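Local coordinates for putative sugar ABC transport system, substrate-binding protein (Bordetella parapertussis, PDB 5IX8), which probably binds a carbohydrate as the solute-binding component of a bacterial ABC sugar transport system, at residues Ala52-Tyr57 / Ser81-Ser86; Gly106-Ser111 / Leu152-Leu157. One frame throughout, in Å; residues are numbered along the deposited sequence.

Contact 1. Residues Ala52-Tyr57 / Ser81-Ser86. With EDO (1,2-ethanediol), chain E.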
loop_
_atom_site.group_PDB
_atom_site.type_symbol
_atom_site.label_atom_id
_atom_site.label_comp_id
_atom_site.label_asym_id
_atom_site.label_seq_id
_atom_site.Cartn_x
_atom_site.Cartn_y
_atom_site.Cartn_z
ATOM N N ALA A 52 -4.867 14.390 7.222
ATOM C CA ALA A 52 -6.226 14.007 7.553
ATOM C C ALA A 52 -6.446 12.556 7.160
ATOM O O ALA A 52 -5.695 12.002 6.347
ATOM C CB ALA A 52 -7.221 14.908 6.836
ATOM N N VAL A 53 -7.477 11.934 7.748
ATOM C CA VAL A 53 -7.817 10.549 7.416
ATOM C C VAL A 53 -9.277 10.444 7.022
ATOM O O VAL A 53 -10.149 11.096 7.606
ATOM C CB VAL A 53 -7.514 9.536 8.549
ATOM C CG1 VAL A 53 -6.019 9.537 8.887
ATOM C CG2 VAL A 53 -8.383 9.769 9.798
ATOM N N ALA A 54 -9.534 9.612 6.014
ATOM C CA ALA A 54 -10.913 9.260 5.677
ATOM C C ALA A 54 -11.591 8.570 6.842
ATOM O O ALA A 54 -12.778 8.799 7.104
ATOM C CB ALA A 54 -10.949 8.334 4.453
ATOM N N GLY A 55 -10.868 7.665 7.501
ATOM C CA GLY A 55 -11.333 6.930 8.662
ATOM C C GLY A 55 -11.596 5.476 8.366
ATOM O O GLY A 55 -11.464 4.632 9.267
ATOM N N ALA A 56 -11.981 5.158 7.133
ATOM C CA ALA A 56 -12.274 3.772 6.769
ATOM C C ALA A 56 -12.321 3.707 5.258
ATOM O O ALA A 56 -12.580 4.718 4.605
ATOM C CB ALA A 56 -13.613 3.293 7.352
ATOM N N TYR A 57 -12.092 2.517 4.702
ATOM C CA TYR A 57 -12.402 2.374 3.277
ATOM C C TYR A 57 -13.883 2.672 3.056
ATOM O O TYR A 57 -14.735 2.344 3.893
ATOM C CB TYR A 57 -12.059 0.975 2.774
ATOM C CG TYR A 57 -10.573 0.767 2.758
ATOM C CD1 TYR A 57 -9.786 1.331 1.751
ATOM C CD2 TYR A 57 -9.947 0.027 3.755
ATOM C CE1 TYR A 57 -8.419 1.141 1.742
ATOM C CE2 TYR A 57 -8.573 -0.157 3.757
ATOM C CZ TYR A 57 -7.815 0.413 2.762
ATOM O OH TYR A 57 -6.460 0.215 2.750
ATOM N N SER A 81 -4.321 9.313 -0.714
ATOM C CA SER A 81 -4.532 7.862 -0.747
ATOM C C SER A 81 -6.023 7.645 -0.578
ATOM O O SER A 81 -6.543 7.883 0.519
ATOM C CB SER A 81 -3.770 7.152 0.373
ATOM O OG SER A 81 -2.379 7.367 0.293
ATOM N N PRO A 82 -6.747 7.206 -1.604
ATOM C CA PRO A 82 -8.213 7.303 -1.569
ATOM C C PRO A 82 -8.890 6.135 -0.864
ATOM O O PRO A 82 -8.412 5.001 -0.863
ATOM C CB PRO A 82 -8.584 7.325 -3.061
ATOM C CG PRO A 82 -7.539 6.409 -3.676
ATOM C CD PRO A 82 -6.249 6.712 -2.904
ATOM N N ALA A 83 -10.048 6.430 -0.289
ATOM C CA ALA A 83 -10.853 5.415 0.387
ATOM C C ALA A 83 -11.670 4.558 -0.577
ATOM O O ALA A 83 -12.347 3.620 -0.140
ATOM C CB ALA A 83 -11.785 6.070 1.401
ATOM N N ALA A 84 -11.652 4.883 -1.854
ATOM C CA ALA A 84 -12.254 4.069 -2.897
ATOM C C ALA A 84 -11.535 4.417 -4.183
ATOM O O ALA A 84 -10.975 5.509 -4.314
ATOM C CB ALA A 84 -13.747 4.349 -3.064
ATOM N N TYR A 85 -11.579 3.495 -5.149
ATOM C CA TYR A 85 -10.872 3.735 -6.407
ATOM C C TYR A 85 -11.532 4.857 -7.194
ATOM O O TYR A 85 -10.849 5.759 -7.698
ATOM C CB TYR A 85 -10.823 2.465 -7.244
ATOM C CG TYR A 85 -10.040 2.581 -8.551
ATOM C CD1 TYR A 85 -8.686 2.991 -8.563
ATOM C CD2 TYR A 85 -10.625 2.220 -9.766
ATOM C CE1 TYR A 85 -7.940 3.040 -9.758
ATOM C CE2 TYR A 85 -9.896 2.255 -10.938
ATOM C CZ TYR A 85 -8.553 2.676 -10.943
ATOM O OH TYR A 85 -7.874 2.700 -12.132
ATOM N N SER A 86 -12.855 4.813 -7.311
ATOM C CA SER A 86 -13.604 5.693 -8.202
ATOM C C SER A 86 -14.320 6.800 -7.440
ATOM O O SER A 86 -14.634 6.681 -6.251
ATOM C CB SER A 86 -14.615 4.891 -9.037
ATOM O OG SER A 86 -13.942 3.982 -9.910
HETATM C C1 EDO E . -10.490 0.668 7.540
HETATM O O1 EDO E . -11.646 0.399 6.724
HETATM C C2 EDO E . -9.905 -0.642 8.061
HETATM O O2 EDO E . -9.307 -1.343 6.970
#
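A83 sits against the loop A54-Y57 with its methyl and its carbonyl, and these two groups make its closest approaches. A83 CB lies 3.9 Å from A54 CB, the A54 methyl pointing at the A83 methyl, which meets it askew, and on another side A83 CB comes 3.6 Å from the carbonyl O of A56. The carbonyl O of A83 reaches the other end of the loop: it rests 3.6 Å from Y57 CA and lies near the plane of the Y57 ring, at the edge, 3.9 Å from CD1. All of this is van der Waals contact, and the nearest backbones, at A83 and Y57, have CA atoms 4.5 Å apart. The phenol is placed by its first torsion: CG stands anti to the carbonyl carbon (chi1 -69°), beside the backbone N, and the ring then runs on from the loop to a hydroxyl paired with that of Y30. Both segments continue from C-terminal ends of parallel strands, 47-53 and 77-80, in the six-stranded sheet of one lobe of a periplasmic binding protein; strand 17-22 runs between them, which is why loops, not neighbouring strands, meet here. In this type I fold such loops face the cleft where the ligand is held. A 1,2-ethanediol, probably from the crystallisation liquor, lies by Y57: its O1 accepts a hydrogen bond from Y57 N at 3.0 Å (157° at the hydrogen), its O2 lies near the ring plane at the CD2-CE2 edge, and it is also hydrogen-bonded to E181 O. Further out, Q63 of helix 60-73 holds the loop 81-86, with OE1 facing A83 N, which also pairs with Y88 OH, and NE2 bonded to S81 O, while N59 holds A54 O.

Contact 2. Residues Gly106-Ser111 / Leu152-Leu157. With SO4 (sulfate ion), chain C.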
loop_
_atom_site.group_PDB
_atom_site.type_symbol
_atom_site.label_atom_id
_atom_site.label_comp_id
_atom_site.label_asym_id
_atom_site.label_seq_id
_atom_site.Cartn_x
_atom_site.Cartn_y
_atom_site.Cartn_z
ATOM N N GLY A 106 0.823 5.825 -2.738
ATOM C CA GLY A 106 0.715 4.454 -2.249
ATOM C C GLY A 106 -0.176 3.498 -3.021
ATOM O O GLY A 106 0.190 2.338 -3.214
ATOM N N ILE A 107 -1.358 3.951 -3.424
ATOM C CA ILE A 107 -2.332 3.094 -4.105
ATOM C C ILE A 107 -2.972 3.864 -5.252
ATOM O O ILE A 107 -3.044 5.100 -5.233
ATOM C CB ILE A 107 -3.420 2.608 -3.132
ATOM C CG1 ILE A 107 -3.846 3.775 -2.213
ATOM C CG2 ILE A 107 -2.876 1.423 -2.305
ATOM C CD1 ILE A 107 -5.217 3.580 -1.607
ATOM N N PRO A 108 -3.445 3.144 -6.285
ATOM C CA PRO A 108 -4.010 3.819 -7.464
ATOM C C PRO A 108 -5.312 4.557 -7.154
ATOM O O PRO A 108 -6.111 4.132 -6.310
ATOM C CB PRO A 108 -4.307 2.668 -8.431
ATOM C CG PRO A 108 -3.592 1.499 -7.932
ATOM C CD PRO A 108 -3.403 1.679 -6.446
ATOM N N VAL A 109 -5.547 5.655 -7.876
ATOM C CA VAL A 109 -6.854 6.301 -7.863
ATOM C C VAL A 109 -7.322 6.483 -9.309
ATOM O O VAL A 109 -6.520 6.702 -10.234
ATOM C CB VAL A 109 -6.811 7.638 -7.070
ATOM C CG1 VAL A 109 -5.866 8.634 -7.701
ATOM C CG2 VAL A 109 -8.195 8.235 -6.879
ATOM N N ASN A 110 -8.640 6.392 -9.507
ATOM C CA ASN A 110 -9.228 6.417 -10.846
ATOM C C ASN A 110 -9.489 7.854 -11.296
ATOM O O ASN A 110 -10.631 8.313 -11.405
ATOM C CB ASN A 110 -10.512 5.605 -10.837
ATOM C CG ASN A 110 -10.976 5.247 -12.212
ATOM O OD1 ASN A 110 -10.224 5.333 -13.192
ATOM N ND2 ASN A 110 -12.238 4.862 -12.306
ATOM N N SER A 111 -8.410 8.571 -11.580
ATOM C CA SER A 111 -8.542 9.926 -12.113
ATOM C C SER A 111 -7.337 10.231 -12.981
ATOM O O SER A 111 -6.208 10.208 -12.486
ATOM C CB SER A 111 -8.652 10.968 -10.996
ATOM O OG SER A 111 -8.553 12.275 -11.520
ATOM N N LEU A 152 -11.714 -1.129 -4.792
ATOM C CA LEU A 152 -10.462 -0.449 -4.499
ATOM C C LEU A 152 -9.425 -0.592 -5.596
ATOM O O LEU A 152 -8.382 0.085 -5.522
ATOM C CB LEU A 152 -9.870 -0.971 -3.177
ATOM C CG LEU A 152 -10.809 -0.828 -1.963
ATOM C CD1 LEU A 152 -10.043 -1.381 -0.727
ATOM C CD2 LEU A 152 -11.293 0.596 -1.764
ATOM N N GLU A 153 -9.653 -1.491 -6.566
ATOM C CA GLU A 153 -8.753 -1.763 -7.698
ATOM C C GLU A 153 -7.510 -2.545 -7.275
ATOM O O GLU A 153 -7.270 -3.647 -7.782
ATOM C CB GLU A 153 -8.346 -0.453 -8.408
ATOM C CG GLU A 153 -7.633 -0.629 -9.760
ATOM C CD GLU A 153 -8.568 -1.063 -10.890
ATOM O OE1 GLU A 153 -9.785 -1.219 -10.658
ATOM O OE2 GLU A 153 -8.083 -1.251 -12.037
ATOM N N TRP A 154 -6.712 -2.001 -6.345
ATOM C CA TRP A 154 -5.433 -2.649 -6.072
ATOM C C TRP A 154 -5.563 -4.035 -5.434
ATOM O O TRP A 154 -4.706 -4.877 -5.711
ATOM C CB TRP A 154 -4.512 -1.726 -5.233
ATOM C CG TRP A 154 -5.086 -1.193 -3.940
ATOM C CD1 TRP A 154 -5.838 -0.060 -3.781
ATOM C CD2 TRP A 154 -4.978 -1.794 -2.645
ATOM N NE1 TRP A 154 -6.206 0.088 -2.453
ATOM C CE2 TRP A 154 -5.705 -0.970 -1.738
ATOM C CE3 TRP A 154 -4.386 -2.965 -2.171
ATOM C CZ2 TRP A 154 -5.793 -1.250 -0.385
ATOM C CZ3 TRP A 154 -4.487 -3.256 -0.815
ATOM C CH2 TRP A 154 -5.187 -2.403 0.060
ATOM N N PRO A 155 -6.580 -4.345 -4.620
ATOM C CA PRO A 155 -6.692 -5.737 -4.148
ATOM C C PRO A 155 -6.945 -6.681 -5.300
ATOM O O PRO A 155 -6.431 -7.800 -5.312
ATOM C CB PRO A 155 -7.890 -5.695 -3.165
ATOM C CG PRO A 155 -7.881 -4.228 -2.649
ATOM C CD PRO A 155 -7.586 -3.492 -3.963
ATOM N N ARG A 156 -7.738 -6.248 -6.281
ATOM C CA ARG A 156 -7.961 -7.093 -7.451
ATOM C C ARG A 156 -6.665 -7.294 -8.233
ATOM O O ARG A 156 -6.383 -8.411 -8.704
ATOM C CB ARG A 156 -9.055 -6.490 -8.343
ATOM C CG ARG A 156 -9.491 -7.481 -9.427
ATOM C CD ARG A 156 -10.357 -6.866 -10.515
ATOM N NE ARG A 156 -9.550 -6.111 -11.446
ATOM C CZ ARG A 156 -9.469 -4.777 -11.474
ATOM N NH1 ARG A 156 -10.266 -4.029 -10.710
ATOM N NH2 ARG A 156 -8.645 -4.182 -12.336
ATOM N N LEU A 157 -5.860 -6.229 -8.385
ATOM C CA LEU A 157 -4.593 -6.364 -9.092
ATOM C C LEU A 157 -3.677 -7.357 -8.386
ATOM O O LEU A 157 -3.054 -8.214 -9.033
ATOM C CB LEU A 157 -3.891 -5.002 -9.235
ATOM C CG LEU A 157 -4.668 -3.948 -10.046
ATOM C CD1 LEU A 157 -3.945 -2.620 -9.988
ATOM C CD2 LEU A 157 -4.853 -4.360 -11.508
HETATM S S SO4 C . -12.623 -4.177 -7.837
HETATM O O1 SO4 C . -12.580 -4.545 -9.241
HETATM O O2 SO4 C . -11.965 -2.906 -7.568
HETATM O O3 SO4 C . -12.008 -5.219 -6.996
HETATM O O4 SO4 C . -14.033 -4.099 -7.437
HETATM O O HOH W 1 -7.960 2.727 -4.698
#
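W154 meets I107 and P108 with its CB and its pyrrole ring. W154 CB is 3.8 Å from P108 CD, the closest approach of the proline to the tryptophan, and the two side chains cross at about a right angle. CG stands between the backbone N and the carbonyl carbon (chi1 54°), which carries the indole across to I107. From here on I107 CG2 is the main neighbour: it sits 3.5 Å from the centroid of the five-membered ring, only 7° off the normal, a CH-pi contact with the methyl squarely over that ring. CD1 of the indole also touches I107 CB, and W154 NE1 has I107 CD1 at 3.7 Å as well as CG2. W154 CE2 still has I107 CG2 at 3.7 Å, and beyond it CZ2 reaches Y57. The opposite face of the indole carries P155 CD, so an aliphatic group packs on each side of the ring system.

The tryptophan opens helix 154-168 of one lobe of the periplasmic binding protein, whereas I107 and P108 follow strand 101-105 of the other; the pair therefore joins the two lobes across the cleft in which this family takes its ligand. A water makes a second tie, donating to P108 O and to L152 O, 2.8 Å from each, and lying at the indole edge.

E153, the N-cap, and R156 in the first turn form an end-on, two-nitrogen salt bridge: R156 NH1 reaches E153 OE1 at 2.9 Å and R156 NH2 reaches E153 OE2, both from above the carboxylate plane. A sulfate, probably from the crystallisation liquor, takes R156 NH1 on O1 at 2.8 Å and E153 N on O2, with G151 N as a further donor; at the helix start, it is probably also favoured by the helix dipole.

In the fold
Contact 1 is the more open of the two: it lies within one lobe, partly buried, and joins two loops that follow strands of the same sheet. The residues that touch in contact 2 are all buried; it lies nearer the centre of the chain and brings a loop of that sheet against a helix start in the other lobe. Their chemistry differs accordingly, small methyls and carbonyls in the first, aliphatic groups against an indole plus a shared water in the second. Their centres lie 11 Å apart and they touch: Y57 OH packs on W154 CZ2, Y85 on E153, and residues 81-86 probably hydrogen-bond to N110 through Y85 O and S86 OG.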